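Local atomic coordinates of ATP phosphoribosyltransferase (PDB entry 2VD3), a protein that probably catalyses the first step of histidine biosynthesis, joining ATP to 5-phosphoribose 1-diphosphate to give phosphoribosyl-ATP and diphosphate. Residues A54-A62 / T71-D82. Numbering follows the deposited sequence.
Sequences AADIPEFVA and TGYDLIVERGSD
In the periplasmic-binding-protein-like catalytic fold, helix 73-79 packs across helix 57-62, and Arg79 near its C-terminal end grips the chain leading into that helix. NE and NH1 both hold Ala55 O, side-on and from the same face of its carbonyl plane, with Arg79 NE to Ala55 O at 3.0 Å. Arg79 NH1 also makes a salt bridge to Asp56 OD2 (2.8 Å), in the guanidinium plane although the carboxylate is turned 67° from it. Glu59 CG lies over one guanidinium face, 3.3 Å from Arg79 NH2. That NH2 bonds Glu141 O of the second subunit, whose Thr143 N bonds Asp56 OD2. Cutting Arg79 back to an alanine is likely to strip Ala55 O of both donors, leave Asp56 without this charge partner and lose the bond to Glu141 of the second subunit. The axes of the two helical segments approach to 9.4 Å and cross at -65°, and between them Pro58 CG sits 3.7 Å from Ile76 CA. Where strand 68-72 runs into helix 73-79, chi1 of -170° turns Thr71 OG1 opposite the backbone N to donate to Ala54 O (2.8 Å), leaving Thr71 CG2 against Ile57 CG2. Beyond Arg79, Ser81 OG donates to the anti lone pair of Glu59 OE2.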
loop_
_atom_site.group_PDB
_atom_site.type_symbol
_atom_site.label_atom_id
_atom_site.label_comp_id
_atom_site.label_asym_id
_atom_site.label_seq_id
_atom_site.Cartn_x
_atom_site.Cartn_y
_atom_site.Cartn_z
ATOM N N ALA A 54 19.110 -2.245 -6.274
ATOM C CA ALA A 54 20.422 -2.486 -5.675
ATOM C C ALA A 54 21.233 -3.624 -6.301
ATOM O O ALA A 54 22.456 -3.545 -6.356
ATOM C CB ALA A 54 20.284 -2.697 -4.159
ATOM N N ALA A 55 20.564 -4.677 -6.759
ATOM C CA ALA A 55 21.264 -5.821 -7.332
ATOM C C ALA A 55 21.757 -5.543 -8.753
ATOM O O ALA A 55 22.611 -6.267 -9.266
ATOM C CB ALA A 55 20.394 -7.072 -7.289
ATOM N N ASP A 56 21.222 -4.495 -9.373
ATOM C CA ASP A 56 21.578 -4.123 -10.741
ATOM C C ASP A 56 22.700 -3.090 -10.781
ATOM O O ASP A 56 23.341 -2.893 -11.810
ATOM C CB ASP A 56 20.351 -3.553 -11.465
ATOM C CG ASP A 56 19.319 -4.601 -11.796
ATOM O OD1 ASP A 56 18.128 -4.251 -11.816
ATOM O OD2 ASP A 56 19.679 -5.767 -12.062
ATOM N N ILE A 57 22.937 -2.420 -9.659
ATOM C CA ILE A 57 23.962 -1.379 -9.599
ATOM C C ILE A 57 25.404 -1.851 -9.929
ATOM O O ILE A 57 26.127 -1.155 -10.636
ATOM C CB ILE A 57 23.890 -0.595 -8.272
ATOM C CG1 ILE A 57 22.530 0.121 -8.174
ATOM C CG2 ILE A 57 25.049 0.382 -8.169
ATOM C CD1 ILE A 57 22.329 1.024 -6.957
ATOM N N PRO A 58 25.836 -3.018 -9.418
ATOM C CA PRO A 58 27.161 -3.458 -9.855
ATOM C C PRO A 58 27.329 -3.474 -11.391
ATOM O O PRO A 58 28.284 -2.893 -11.903
ATOM C CB PRO A 58 27.265 -4.864 -9.261
ATOM C CG PRO A 58 26.444 -4.790 -8.049
ATOM C CD PRO A 58 25.258 -3.950 -8.432
ATOM N N GLU A 59 26.390 -4.094 -12.106
ATOM C CA GLU A 59 26.421 -4.141 -13.571
ATOM C C GLU A 59 26.299 -2.777 -14.270
ATOM O O GLU A 59 27.061 -2.502 -15.198
ATOM C CB GLU A 59 25.372 -5.122 -14.113
ATOM C CG GLU A 59 25.749 -6.593 -13.887
ATOM C CD GLU A 59 27.055 -6.986 -14.560
ATOM O OE1 GLU A 59 27.017 -7.410 -15.731
ATOM O OE2 GLU A 59 28.123 -6.890 -13.921
ATOM N N PHE A 60 25.362 -1.932 -13.826
ATOM C CA PHE A 60 25.224 -0.591 -14.397
ATOM C C PHE A 60 26.535 0.181 -14.314
ATOM O O PHE A 60 26.898 0.928 -15.245
ATOM C CB PHE A 60 24.114 0.224 -13.713
ATOM C CG PHE A 60 22.715 -0.287 -13.964
ATOM C CD1 PHE A 60 22.444 -1.183 -15.001
ATOM C CD2 PHE A 60 21.651 0.152 -13.162
ATOM C CE1 PHE A 60 21.134 -1.639 -15.223
ATOM C CE2 PHE A 60 20.350 -0.292 -13.385
ATOM C CZ PHE A 60 20.089 -1.188 -14.412
ATOM N N VAL A 61 27.239 0.004 -13.201
ATOM C CA VAL A 61 28.518 0.661 -12.990
ATOM C C VAL A 61 29.631 -0.025 -13.777
ATOM O O VAL A 61 30.496 0.646 -14.336
ATOM C CB VAL A 61 28.862 0.768 -11.476
ATOM C CG1 VAL A 61 30.255 1.364 -11.257
ATOM C CG2 VAL A 61 27.796 1.604 -10.742
ATOM N N ALA A 62 29.603 -1.352 -13.849
ATOM C CA ALA A 62 30.626 -2.094 -14.602
ATOM C C ALA A 62 30.582 -1.729 -16.086
ATOM O O ALA A 62 31.620 -1.603 -16.731
ATOM C CB ALA A 62 30.458 -3.602 -14.413
ATOM N N THR A 71 26.034 0.647 -3.451
ATOM C CA THR A 71 25.331 -0.622 -3.250
ATOM C C THR A 71 26.072 -1.522 -2.268
ATOM O O THR A 71 27.137 -1.155 -1.766
ATOM C CB THR A 71 24.989 -1.352 -4.599
ATOM O OG1 THR A 71 24.113 -2.456 -4.337
ATOM C CG2 THR A 71 26.228 -1.844 -5.323
ATOM N N GLY A 72 25.497 -2.688 -1.991
ATOM C CA GLY A 72 26.033 -3.593 -0.987
ATOM C C GLY A 72 27.140 -4.437 -1.560
ATOM O O GLY A 72 27.083 -4.824 -2.719
ATOM N N TYR A 73 28.151 -4.716 -0.738
ATOM C CA TYR A 73 29.304 -5.527 -1.128
ATOM C C TYR A 73 28.890 -6.938 -1.536
ATOM O O TYR A 73 29.442 -7.497 -2.480
ATOM C CB TYR A 73 30.322 -5.570 0.015
ATOM C CG TYR A 73 31.598 -6.323 -0.298
ATOM C CD1 TYR A 73 32.474 -5.880 -1.290
ATOM C CD2 TYR A 73 31.938 -7.469 0.413
ATOM C CE1 TYR A 73 33.651 -6.568 -1.566
ATOM C CE2 TYR A 73 33.112 -8.169 0.139
ATOM C CZ TYR A 73 33.962 -7.710 -0.847
ATOM O OH TYR A 73 35.117 -8.408 -1.124
ATOM N N ASP A 74 27.916 -7.511 -0.827
ATOM C CA ASP A 74 27.397 -8.829 -1.178
ATOM C C ASP A 74 26.920 -8.891 -2.629
ATOM O O ASP A 74 27.205 -9.850 -3.347
ATOM C CB ASP A 74 26.283 -9.262 -0.220
ATOM C CG ASP A 74 25.198 -8.196 -0.025
ATOM O OD1 ASP A 74 24.353 -8.399 0.856
ATOM O OD2 ASP A 74 25.175 -7.163 -0.725
ATOM N N LEU A 75 26.212 -7.854 -3.055
ATOM C CA LEU A 75 25.657 -7.794 -4.405
ATOM C C LEU A 75 26.779 -7.636 -5.431
ATOM O O LEU A 75 26.795 -8.334 -6.437
ATOM C CB LEU A 75 24.581 -6.692 -4.518
ATOM C CG LEU A 75 23.396 -6.817 -3.525
ATOM C CD1 LEU A 75 22.457 -5.618 -3.565
ATOM C CD2 LEU A 75 22.603 -8.108 -3.727
ATOM N N ILE A 76 27.737 -6.757 -5.135
ATOM C CA ILE A 76 28.936 -6.582 -5.960
ATOM C C ILE A 76 29.678 -7.909 -6.118
ATOM O O ILE A 76 30.054 -8.286 -7.224
ATOM C CB ILE A 76 29.903 -5.507 -5.372
ATOM C CG1 ILE A 76 29.182 -4.163 -5.183
ATOM C CG2 ILE A 76 31.128 -5.349 -6.257
ATOM C CD1 ILE A 76 29.986 -3.109 -4.455
ATOM N N VAL A 77 29.870 -8.628 -5.019
ATOM C CA VAL A 77 30.576 -9.900 -5.088
ATOM C C VAL A 77 29.771 -10.967 -5.825
ATOM O O VAL A 77 30.334 -11.684 -6.656
ATOM C CB VAL A 77 31.031 -10.394 -3.699
ATOM C CG1 VAL A 77 31.421 -11.867 -3.752
ATOM C CG2 VAL A 77 32.212 -9.562 -3.221
ATOM N N GLU A 78 28.467 -11.051 -5.538
ATOM C CA GLU A 78 27.600 -12.060 -6.155
ATOM C C GLU A 78 27.596 -11.967 -7.682
ATOM O O GLU A 78 27.731 -12.976 -8.377
ATOM C CB GLU A 78 26.171 -11.968 -5.609
ATOM C CG GLU A 78 25.204 -13.019 -6.170
ATOM C CD GLU A 78 25.493 -14.443 -5.686
ATOM O OE1 GLU A 78 26.218 -14.615 -4.678
ATOM O OE2 GLU A 78 24.981 -15.393 -6.316
ATOM N N ARG A 79 27.449 -10.748 -8.190
ATOM C CA ARG A 79 27.512 -10.500 -9.624
ATOM C C ARG A 79 28.899 -10.678 -10.201
ATOM O O ARG A 79 29.045 -10.897 -11.404
ATOM C CB ARG A 79 27.065 -9.077 -9.924
ATOM C CG ARG A 79 25.605 -8.853 -9.734
ATOM C CD ARG A 79 24.849 -9.271 -10.962
ATOM N NE ARG A 79 23.630 -8.486 -11.045
ATOM C CZ ARG A 79 22.941 -8.255 -12.152
ATOM N NH1 ARG A 79 21.832 -7.524 -12.080
ATOM N NH2 ARG A 79 23.347 -8.747 -13.316
ATOM N N GLY A 80 29.918 -10.554 -9.359
ATOM C CA GLY A 80 31.296 -10.585 -9.832
ATOM C C GLY A 80 31.599 -9.483 -10.836
ATOM O O GLY A 80 32.485 -9.633 -11.667
ATOM N N SER A 81 30.871 -8.370 -10.731
ATOM C CA SER A 81 30.977 -7.247 -11.667
ATOM C C SER A 81 32.349 -6.593 -11.624
ATOM O O SER A 81 32.990 -6.555 -10.568
ATOM C CB SER A 81 29.910 -6.197 -11.336
ATOM O OG SER A 81 28.600 -6.741 -11.464
ATOM N N ASP A 82 32.793 -6.067 -12.764
ATOM C CA ASP A 82 34.102 -5.432 -12.847
ATOM C C ASP A 82 33.994 -3.944 -12.532
ATOM O O ASP A 82 33.705 -3.120 -13.408
ATOM C CB ASP A 82 34.741 -5.688 -14.210
ATOM C CG ASP A 82 35.972 -4.832 -14.459
ATOM O OD1 ASP A 82 36.184 -4.446 -15.621
ATOM O OD2 ASP A 82 36.721 -4.533 -13.506
HETATM O O HOH W 1 33.935 -3.056 -17.075
#